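Local coordinates for tannase (Lactobacillus plantarum, PDB 3WA7), which catalyses the hydrolysis of galloyl ester bonds in tannins, as a bacterial tannase built on the alpha/beta-hydrolase fold, at residues 303-306 with 307-310; 291-294 with 295-299; 48-51 with 52-55; 6-9 with 10-13. All coordinates share one frame; numbering follows the deposited sequence.

Contact 1 of 4, residues 303-306 with 307-310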
loop_
_atom_site.group_PDB
_atom_site.type_symbol
_atom_site.label_atom_id
_atom_site.label_comp_id
_atom_site.label_asym_id
_atom_site.label_seq_id
_atom_site.Cartn_x
_atom_site.Cartn_y
_atom_site.Cartn_z
ATOM N N SER A 303 2.380 3.344 -20.659
ATOM C CA SER A 303 3.574 3.208 -19.830
ATOM C C SER A 303 4.817 3.130 -20.709
ATOM O O SER A 303 5.819 3.801 -20.448
ATOM C CB SER A 303 3.486 1.945 -18.968
ATOM O OG SER A 303 4.688 1.749 -18.238
ATOM N N ALA A 304 4.739 2.305 -21.749
ATOM C CA ALA A 304 5.842 2.136 -22.687
ATOM C C ALA A 304 6.105 3.437 -23.436
ATOM O O ALA A 304 7.258 3.818 -23.652
ATOM C CB ALA A 304 5.516 1.027 -23.681
ATOM N N GLN A 305 5.034 4.112 -23.844
ATOM C CA GLN A 305 5.167 5.368 -24.578
ATOM C C GLN A 305 5.916 6.400 -23.747
ATOM O O GLN A 305 6.839 7.054 -24.233
ATOM C CB GLN A 305 3.792 5.926 -24.942
ATOM C CG GLN A 305 3.845 7.179 -25.816
ATOM C CD GLN A 305 4.359 6.883 -27.208
ATOM O OE1 GLN A 305 3.727 6.151 -27.970
ATOM N NE2 GLN A 305 5.517 7.446 -27.549
ATOM N N THR A 306 5.506 6.547 -22.492
ATOM C CA THR A 306 6.125 7.508 -21.585
ATOM C C THR A 306 7.621 7.264 -21.423
ATOM O O THR A 306 8.414 8.207 -21.430
ATOM C CB THR A 306 5.444 7.464 -20.205
ATOM O OG1 THR A 306 4.086 7.897 -20.344
ATOM C CG2 THR A 306 6.165 8.365 -19.211
ATOM N N ALA A 307 8.003 5.999 -21.282
ATOM C CA ALA A 307 9.406 5.641 -21.120
ATOM C C ALA A 307 10.175 5.887 -22.413
ATOM O O ALA A 307 11.271 6.448 -22.401
ATOM C CB ALA A 307 9.527 4.183 -20.706
ATOM N N PHE A 308 9.591 5.467 -23.529
ATOM C CA PHE A 308 10.214 5.636 -24.837
ATOM C C PHE A 308 10.446 7.125 -25.105
ATOM O O PHE A 308 11.500 7.521 -25.614
ATOM C CB PHE A 308 9.301 5.024 -25.909
ATOM C CG PHE A 308 9.904 4.982 -27.285
ATOM C CD1 PHE A 308 11.182 4.474 -27.489
ATOM C CD2 PHE A 308 9.176 5.416 -28.387
ATOM C CE1 PHE A 308 11.727 4.398 -28.770
ATOM C CE2 PHE A 308 9.711 5.344 -29.674
ATOM C CZ PHE A 308 10.989 4.834 -29.864
ATOM N N ASP A 309 9.458 7.942 -24.751
ATOM C CA ASP A 309 9.539 9.390 -24.946
ATOM C C ASP A 309 10.669 10.017 -24.137
ATOM O O ASP A 309 11.138 11.108 -24.468
ATOM C CB ASP A 309 8.226 10.069 -24.544
ATOM C CG ASP A 309 7.112 9.852 -25.550
ATOM O OD1 ASP A 309 7.390 9.380 -26.672
ATOM O OD2 ASP A 309 5.949 10.173 -25.213
ATOM N N GLN A 310 11.100 9.331 -23.082
ATOM C CA GLN A 310 12.167 9.843 -22.229
ATOM C C GLN A 310 13.530 9.214 -22.509
ATOM O O GLN A 310 14.445 9.331 -21.698
ATOM C CB GLN A 310 11.804 9.655 -20.751
ATOM C CG GLN A 310 10.594 10.472 -20.289
ATOM C CD GLN A 310 10.790 11.974 -20.462
ATOM O OE1 GLN A 310 11.802 12.535 -20.036
ATOM N NE2 GLN A 310 9.814 12.632 -21.081
HETATM O O HOH W 1 7.472 10.889 -21.281
#
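Q305 and D309, one turn apart near the C-terminal end of helix 291-309, meet through their flat polar ends: Q305 NE2 donates to D309 OD1 over 2.8 Å. The oxygen lies close to the amide plane of Q305, yet the nitrogen comes in above the carboxylate, the two planes standing 38° apart. A bend at chi2 of Q305 (68°) folds its chain forward along the helix and brings the amide within reach of that oxygen. Beneath this pair runs a backbone bond between the same residues, D309 N to Q305 O at 2.8 Å. F308 N to A304 O (2.9 Å) and A307 N to S303 O continue the i to i+4 pattern. At Q310 the bonding changes: its N makes a weak bond to T306 O (3.3 Å) and a shorter one to A307 O (3.0 Å), while a water links T306 O with Q310 NE2. Farther out, Q305 OE1 accepts from V327 N and NE2 also donates to N325 O, which ties the helix to the hairpin of strands 320-323 and 326-330. Were Q305 an alanine, D309 OD1 would probably lose its amide donor, and V327 N and N325 O their mates on the helix. With two acceptors facing NE2 and a backbone donor facing OE1, the bonding pattern is consistent with one way round for the amide and probably fixes its rotation.

Contact 2 of 4, residues 291-294 with 295-299; sequences SFRD and VVRQL. With SO4 (sulfate ion), chain B.
R293 and R297, one turn apart in the first half of helix 291-309, make an anion-binding pair that holds a sulfate, probably taken from the crystallisation liquor. Each arginine presents the edge bearing NE and NH2. R293 NE donates to sulfate O3 at 2.7 Å and R293 NH2 to sulfate O2 at 2.9 Å, both bonds nearly straight. From the second arginine, R297 NE reaches sulfate O1 at 3.0 Å, and R297 NH2 meets sulfate O3 at 2.7 Å, which makes O3 the oxygen the two residues share. The guanidinium planes are turned 55° apart, and the chains arrive differently: R293 runs extended from CG to NE, whereas R297 bends at chi3 (-53°). The backbone N atoms of L332 and S333, at the start of helix 332-339, also donate to the sulfate. At NH1, R297 is held by D294: R297 NH1 bonds to D294 OD1 at 2.8 Å in a salt bridge, the oxygen near the guanidinium plane but approached from above the carboxylate. A water donates to D294 OD1 and weakly accepts from R297 NH2. Elsewhere on the helix surface F292 CE2 meets V296 CG2 at 4.0 Å, and both side chains pack on I428 of helix 425-436. The sulfate's negative charge, gripped by four bonds from the two guanidinium groups and two from backbone N-H, would probably offset the like charges of R293 and R297, while D294 takes up the NH1 corner and is likely to steady the R297 guanidinium in its pose.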
loop_
_atom_site.group_PDB
_atom_site.type_symbol
_atom_site.label_atom_id
_atom_site.label_comp_id
_atom_site.label_asym_id
_atom_site.label_seq_id
_atom_site.Cartn_x
_atom_site.Cartn_y
_atom_site.Cartn_z
ATOM N N SER A 291 -13.851 -4.722 -22.877
ATOM C CA SER A 291 -13.498 -3.333 -22.627
ATOM C C SER A 291 -12.541 -3.136 -21.458
ATOM O O SER A 291 -11.658 -2.279 -21.521
ATOM C CB SER A 291 -14.764 -2.495 -22.429
ATOM O OG SER A 291 -15.624 -3.067 -21.464
ATOM N N PHE A 292 -12.691 -3.921 -20.393
ATOM C CA PHE A 292 -11.785 -3.766 -19.262
ATOM C C PHE A 292 -10.380 -4.224 -19.637
ATOM O O PHE A 292 -9.394 -3.606 -19.237
ATOM C CB PHE A 292 -12.251 -4.560 -18.042
ATOM C CG PHE A 292 -11.377 -4.357 -16.836
ATOM C CD1 PHE A 292 -11.432 -3.166 -16.112
ATOM C CD2 PHE A 292 -10.461 -5.329 -16.454
ATOM C CE1 PHE A 292 -10.583 -2.949 -15.028
ATOM C CE2 PHE A 292 -9.607 -5.120 -15.370
ATOM C CZ PHE A 292 -9.667 -3.931 -14.657
ATOM N N ARG A 293 -10.282 -5.312 -20.393
ATOM C CA ARG A 293 -8.972 -5.803 -20.806
ATOM C C ARG A 293 -8.286 -4.726 -21.649
ATOM O O ARG A 293 -7.073 -4.516 -21.544
ATOM C CB ARG A 293 -9.105 -7.087 -21.624
ATOM C CG ARG A 293 -7.761 -7.689 -22.015
ATOM C CD ARG A 293 -7.924 -8.916 -22.896
ATOM N NE ARG A 293 -6.644 -9.556 -23.204
ATOM C CZ ARG A 293 -6.036 -10.444 -22.424
ATOM N NH1 ARG A 293 -6.589 -10.814 -21.275
ATOM N NH2 ARG A 293 -4.872 -10.967 -22.793
ATOM N N ASP A 294 -9.070 -4.050 -22.486
ATOM C CA ASP A 294 -8.550 -2.980 -23.338
ATOM C C ASP A 294 -7.857 -1.916 -22.488
ATOM O O ASP A 294 -6.822 -1.373 -22.878
ATOM C CB ASP A 294 -9.684 -2.309 -24.125
ATOM C CG ASP A 294 -10.156 -3.127 -25.318
ATOM O OD1 ASP A 294 -9.675 -4.262 -25.525
ATOM O OD2 ASP A 294 -11.024 -2.617 -26.059
ATOM N N VAL A 295 -8.442 -1.612 -21.330
ATOM C CA VAL A 295 -7.889 -0.603 -20.435
ATOM C C VAL A 295 -6.517 -1.016 -19.925
ATOM O O VAL A 295 -5.587 -0.211 -19.907
ATOM C CB VAL A 295 -8.834 -0.340 -19.235
ATOM C CG1 VAL A 295 -8.194 0.639 -18.259
ATOM C CG2 VAL A 295 -10.152 0.225 -19.741
ATOM N N VAL A 296 -6.388 -2.272 -19.507
ATOM C CA VAL A 296 -5.108 -2.761 -19.016
ATOM C C VAL A 296 -4.077 -2.680 -20.142
ATOM O O VAL A 296 -2.961 -2.208 -19.940
ATOM C CB VAL A 296 -5.213 -4.220 -18.528
ATOM C CG1 VAL A 296 -3.858 -4.705 -18.033
ATOM C CG2 VAL A 296 -6.247 -4.316 -17.419
ATOM N N ARG A 297 -4.462 -3.128 -21.333
ATOM C CA ARG A 297 -3.557 -3.098 -22.485
ATOM C C ARG A 297 -3.120 -1.666 -22.785
ATOM O O ARG A 297 -1.939 -1.387 -22.994
ATOM C CB ARG A 297 -4.249 -3.682 -23.725
ATOM C CG ARG A 297 -3.348 -3.741 -24.955
ATOM C CD ARG A 297 -4.104 -4.148 -26.228
ATOM N NE ARG A 297 -4.859 -5.390 -26.064
ATOM C CZ ARG A 297 -6.185 -5.448 -25.965
ATOM N NH1 ARG A 297 -6.908 -4.335 -26.014
ATOM N NH2 ARG A 297 -6.789 -6.619 -25.816
ATOM N N GLN A 298 -4.086 -0.758 -22.800
ATOM C CA GLN A 298 -3.817 0.643 -23.090
ATOM C C GLN A 298 -2.941 1.327 -22.045
ATOM O O GLN A 298 -2.135 2.204 -22.372
ATOM C CB GLN A 298 -5.150 1.378 -23.268
ATOM C CG GLN A 298 -5.834 0.963 -24.561
ATOM C CD GLN A 298 -7.345 1.076 -24.533
ATOM O OE1 GLN A 298 -8.014 0.676 -25.486
ATOM N NE2 GLN A 298 -7.889 1.616 -23.451
ATOM N N LEU A 299 -3.088 0.922 -20.790
ATOM C CA LEU A 299 -2.292 1.502 -19.722
ATOM C C LEU A 299 -0.835 1.081 -19.901
ATOM O O LEU A 299 0.083 1.858 -19.643
ATOM C CB LEU A 299 -2.823 1.037 -18.366
ATOM C CG LEU A 299 -2.299 1.751 -17.123
ATOM C CD1 LEU A 299 -2.462 3.264 -17.259
ATOM C CD2 LEU A 299 -3.073 1.241 -15.922
HETATM S S SO4 B . -4.370 -9.385 -26.240
HETATM O O1 SO4 B . -3.633 -8.117 -26.391
HETATM O O2 SO4 B . -3.657 -10.287 -25.322
HETATM O O3 SO4 B . -5.718 -9.111 -25.712
HETATM O O4 SO4 B . -4.490 -10.036 -27.560
HETATM O O HOH W 2 -9.999 -7.164 -25.170
#

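Contact 3 of 4, residues 48-51 with 52-55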
loop_
_atom_site.group_PDB
_atom_site.type_symbol
_atom_site.label_atom_id
_atom_site.label_comp_id
_atom_site.label_asym_id
_atom_site.label_seq_id
_atom_site.Cartn_x
_atom_site.Cartn_y
_atom_site.Cartn_z
ATOM N N PHE A 48 9.464 14.177 13.331
ATOM C CA PHE A 48 10.595 14.910 12.775
ATOM C C PHE A 48 10.097 16.228 12.197
ATOM O O PHE A 48 9.154 16.259 11.405
ATOM C CB PHE A 48 11.300 14.065 11.717
ATOM C CG PHE A 48 11.719 12.720 12.226
ATOM C CD1 PHE A 48 10.960 11.589 11.945
ATOM C CD2 PHE A 48 12.839 12.594 13.042
ATOM C CE1 PHE A 48 11.308 10.348 12.473
ATOM C CE2 PHE A 48 13.197 11.354 13.576
ATOM C CZ PHE A 48 12.428 10.229 13.290
ATOM N N VAL A 49 10.746 17.314 12.603
ATOM C CA VAL A 49 10.337 18.649 12.192
ATOM C C VAL A 49 11.465 19.505 11.631
ATOM O O VAL A 49 12.538 19.587 12.223
ATOM C CB VAL A 49 9.736 19.406 13.403
ATOM C CG1 VAL A 49 9.202 20.762 12.967
ATOM C CG2 VAL A 49 8.639 18.569 14.055
ATOM N N PRO A 50 11.237 20.147 10.472
ATOM C CA PRO A 50 12.281 21.000 9.896
ATOM C C PRO A 50 12.633 22.059 10.943
ATOM O O PRO A 50 11.742 22.626 11.574
ATOM C CB PRO A 50 11.596 21.598 8.672
ATOM C CG PRO A 50 10.697 20.461 8.225
ATOM C CD PRO A 50 10.100 20.005 9.545
ATOM N N ALA A 51 13.922 22.320 11.123
ATOM C CA ALA A 51 14.373 23.285 12.120
ATOM C C ALA A 51 13.696 24.652 12.025
ATOM O O ALA A 51 13.466 25.307 13.042
ATOM C CB ALA A 51 15.892 23.451 12.029
ATOM N N ALA A 52 13.381 25.083 10.809
ATOM C CA ALA A 52 12.747 26.382 10.605
ATOM C C ALA A 52 11.469 26.577 11.413
ATOM O O ALA A 52 11.142 27.698 11.801
ATOM C CB ALA A 52 12.449 26.585 9.126
ATOM N N TYR A 53 10.752 25.489 11.674
ATOM C CA TYR A 53 9.490 25.571 12.406
ATOM C C TYR A 53 9.636 25.801 13.908
ATOM O O TYR A 53 8.642 25.886 14.633
ATOM C CB TYR A 53 8.653 24.324 12.098
ATOM C CG TYR A 53 8.384 24.164 10.608
ATOM C CD1 TYR A 53 7.958 22.946 10.074
ATOM C CD2 TYR A 53 8.598 25.227 9.726
ATOM C CE1 TYR A 53 7.762 22.793 8.693
ATOM C CE2 TYR A 53 8.404 25.085 8.354
ATOM C CZ TYR A 53 7.991 23.868 7.841
ATOM O OH TYR A 53 7.840 23.731 6.476
ATOM N N LEU A 54 10.878 25.901 14.372
ATOM C CA LEU A 54 11.155 26.186 15.778
ATOM C C LEU A 54 11.723 27.602 15.838
ATOM O O LEU A 54 12.142 28.076 16.897
ATOM C CB LEU A 54 12.177 25.199 16.358
ATOM C CG LEU A 54 11.709 23.799 16.774
ATOM C CD1 LEU A 54 10.619 23.930 17.819
ATOM C CD2 LEU A 54 11.202 23.029 15.568
ATOM N N HIS A 55 11.724 28.268 14.686
ATOM C CA HIS A 55 12.245 29.628 14.548
ATOM C C HIS A 55 11.221 30.558 13.912
ATOM O O HIS A 55 11.553 31.680 13.526
ATOM C CB HIS A 55 13.507 29.618 13.678
ATOM C CG HIS A 55 14.708 29.040 14.356
ATOM N ND1 HIS A 55 15.579 29.803 15.105
ATOM C CD2 HIS A 55 15.169 27.769 14.423
ATOM C CE1 HIS A 55 16.525 29.026 15.603
ATOM N NE2 HIS A 55 16.299 27.788 15.205
#
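V49 lies where strand 44-50 of the central sheet ends and the chain coils at once into a short 3-10 turn, and its CG1 rests against Y53 CB at 3.7 Å. The same methyl meets L54 CD2 at 4.0 Å, giving the valine two partners in the turn. P50 follows with its pyrrolidine ring over one face of the Y53 ring: CB makes a CH-pi contact, 4.2 Å from the centroid and 19° off the normal, while P50 CD approaches Y53 CD1 at 3.7 Å. Y53 carries CG beside its own backbone N (chi1 -58°), which turns the ring back over the proline. The phenol end goes on to G105, whose O is hydrogen-bonded to Y53 OH. With an alanine in place of Y53, P50 would probably lose the ring it packs on and G105 O its hydroxyl partner. The P50 carbonyl also takes Y53 N at 3.0 Å, an i to i+3 bond. A51, bonded through its backbone to Q25 on strand 22-33, repeats that spacing by accepting L54 N at 3.0 Å. Its oxygen has a further neighbour at the edge of the H55 ring, near the ring plane, where H55 CD2 lies 3.3 Å from A51 O.

Contact 4 of 4, residues 6-9 with 10-13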
loop_
_atom_site.group_PDB
_atom_site.type_symbol
_atom_site.label_atom_id
_atom_site.label_comp_id
_atom_site.label_asym_id
_atom_site.label_seq_id
_atom_site.Cartn_x
_atom_site.Cartn_y
_atom_site.Cartn_z
ATOM N N ILE A 6 -0.436 13.689 25.555
ATOM C CA ILE A 6 -0.212 15.088 25.234
ATOM C C ILE A 6 1.216 15.245 24.733
ATOM O O ILE A 6 2.172 14.948 25.453
ATOM C CB ILE A 6 -0.400 15.991 26.473
ATOM C CG1 ILE A 6 -1.855 15.942 26.940
ATOM C CG2 ILE A 6 0.022 17.418 26.149
ATOM C CD1 ILE A 6 -2.850 16.440 25.911
ATOM N N PHE A 7 1.360 15.698 23.494
ATOM C CA PHE A 7 2.681 15.893 22.920
ATOM C C PHE A 7 3.352 17.090 23.579
ATOM O O PHE A 7 2.736 18.145 23.745
ATOM C CB PHE A 7 2.586 16.143 21.416
ATOM C CG PHE A 7 3.918 16.366 20.761
ATOM C CD1 PHE A 7 4.772 15.298 20.515
ATOM C CD2 PHE A 7 4.332 17.651 20.418
ATOM C CE1 PHE A 7 6.023 15.504 19.937
ATOM C CE2 PHE A 7 5.580 17.866 19.843
ATOM C CZ PHE A 7 6.428 16.791 19.601
ATOM N N ASP A 8 4.617 16.915 23.947
ATOM C CA ASP A 8 5.403 17.968 24.584
ATOM C C ASP A 8 6.503 18.391 23.613
ATOM O O ASP A 8 7.396 17.605 23.297
ATOM C CB ASP A 8 6.037 17.439 25.873
ATOM C CG ASP A 8 6.695 18.534 26.692
ATOM O OD1 ASP A 8 7.183 19.519 26.100
ATOM O OD2 ASP A 8 6.733 18.399 27.930
ATOM N N ALA A 9 6.433 19.630 23.137
ATOM C CA ALA A 9 7.422 20.140 22.197
ATOM C C ALA A 9 8.840 20.097 22.762
ATOM O O ALA A 9 9.814 20.143 22.009
ATOM C CB ALA A 9 7.066 21.562 21.787
ATOM N N ASP A 10 8.964 20.013 24.084
ATOM C CA ASP A 10 10.288 19.965 24.697
ATOM C C ASP A 10 11.007 18.657 24.399
ATOM O O ASP A 10 12.217 18.552 24.597
ATOM C CB ASP A 10 10.201 20.169 26.212
ATOM C CG ASP A 10 9.988 21.620 26.589
ATOM O OD1 ASP A 10 10.648 22.490 25.983
ATOM O OD2 ASP A 10 9.173 21.892 27.494
ATOM N N TRP A 11 10.268 17.660 23.926
ATOM C CA TRP A 11 10.878 16.377 23.597
ATOM C C TRP A 11 11.687 16.488 22.306
ATOM O O TRP A 11 12.512 15.625 22.011
ATOM C CB TRP A 11 9.821 15.287 23.411
ATOM C CG TRP A 11 9.006 14.961 24.627
ATOM C CD1 TRP A 11 9.371 15.116 25.936
ATOM C CD2 TRP A 11 7.708 14.358 24.641
ATOM N NE1 TRP A 11 8.375 14.645 26.764
ATOM C CE2 TRP A 11 7.344 14.173 25.995
ATOM C CE3 TRP A 11 6.814 13.952 23.638
ATOM C CZ2 TRP A 11 6.123 13.600 26.373
ATOM C CZ3 TRP A 11 5.599 13.382 24.014
ATOM C CH2 TRP A 11 5.267 13.212 25.372
ATOM N N LEU A 12 11.442 17.548 21.541
ATOM C CA LEU A 12 12.137 17.770 20.277
ATOM C C LEU A 12 13.597 18.171 20.481
ATOM O O LEU A 12 13.889 19.194 21.105
ATOM C CB LEU A 12 11.415 18.850 19.463
ATOM C CG LEU A 12 10.038 18.483 18.901
ATOM C CD1 LEU A 12 9.374 19.727 18.326
ATOM C CD2 LEU A 12 10.188 17.407 17.830
ATOM N N VAL A 13 14.507 17.356 19.952
ATOM C CA VAL A 13 15.939 17.607 20.066
ATOM C C VAL A 13 16.557 17.824 18.682
ATOM O O VAL A 13 16.157 17.190 17.703
ATOM C CB VAL A 13 16.650 16.432 20.779
ATOM C CG1 VAL A 13 16.109 16.286 22.191
ATOM C CG2 VAL A 13 16.441 15.142 20.007
HETATM O O HOH W 3 12.542 21.972 21.872
#
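D8 accepts D10 N at its side chain and W11 N at its backbone carbonyl. The first bond closes an Asx turn, D8 OD1 taking D10 N at 2.7 Å with the nitrogen on the anti side and somewhat out of the carboxylate plane. In the second, W11 N donates to D8 O over 2.9 Å, and one residue on, L12 N donates to A9 O at 3.1 Å; the i to i+3 spacing of these two backbone bonds is that of a short 3-10 turn. A water donates to both A9 O and L12 O across the end of the turn. D10 OD2 comes within 3.4 Å of D8 OD1, a closeness of like charges that may raise the proton affinity of one acid, though the D10 N-H probably eases it. Beside these polar groups the indole folds back: W11 CG sits beside its own backbone N (chi1 -63°), bringing the ring under D8. D8 CB stands 3.6 Å from the centroid of the five-membered ring, 15° off its normal, in a CH-pi contact over the face. The six-membered ring turns its edge toward the face of F7 in an offset edge-to-face pair, centroids 5.7 Å apart and planes at 87°. L12 CG comes to the edge of the F7 ring, 4.0 Å from F7 CZ. F7 and W11 both touch Y142 of helix 131-145 and I32 of strand 22-33, F7 and L12 also meet A29, and V13 begins strand 13-19 by pairing with A28.

Contacts 1 and 2 share helix 291-309, their centres about 17 Å apart, and differ in how that helix meets its surroundings: 291-299 mixes buried apolar packing with charged groups round an anion, whereas 303-310, near the helix end, uses a neutral amide to join a hairpin. Contacts 3 and 4 lie across the chain's centre from contact 2, and there 3-10 turns border strands of the central sheet. They touch each other, V49 CG2 to L12 CD2 at 4.2 Å, and combine i to i+3 backbone bonds with CH-pi packing, to which contact 4 adds an aromatic pair and an Asx turn. In all four, buried and exposed residues occur together, so none is wholly core or surface.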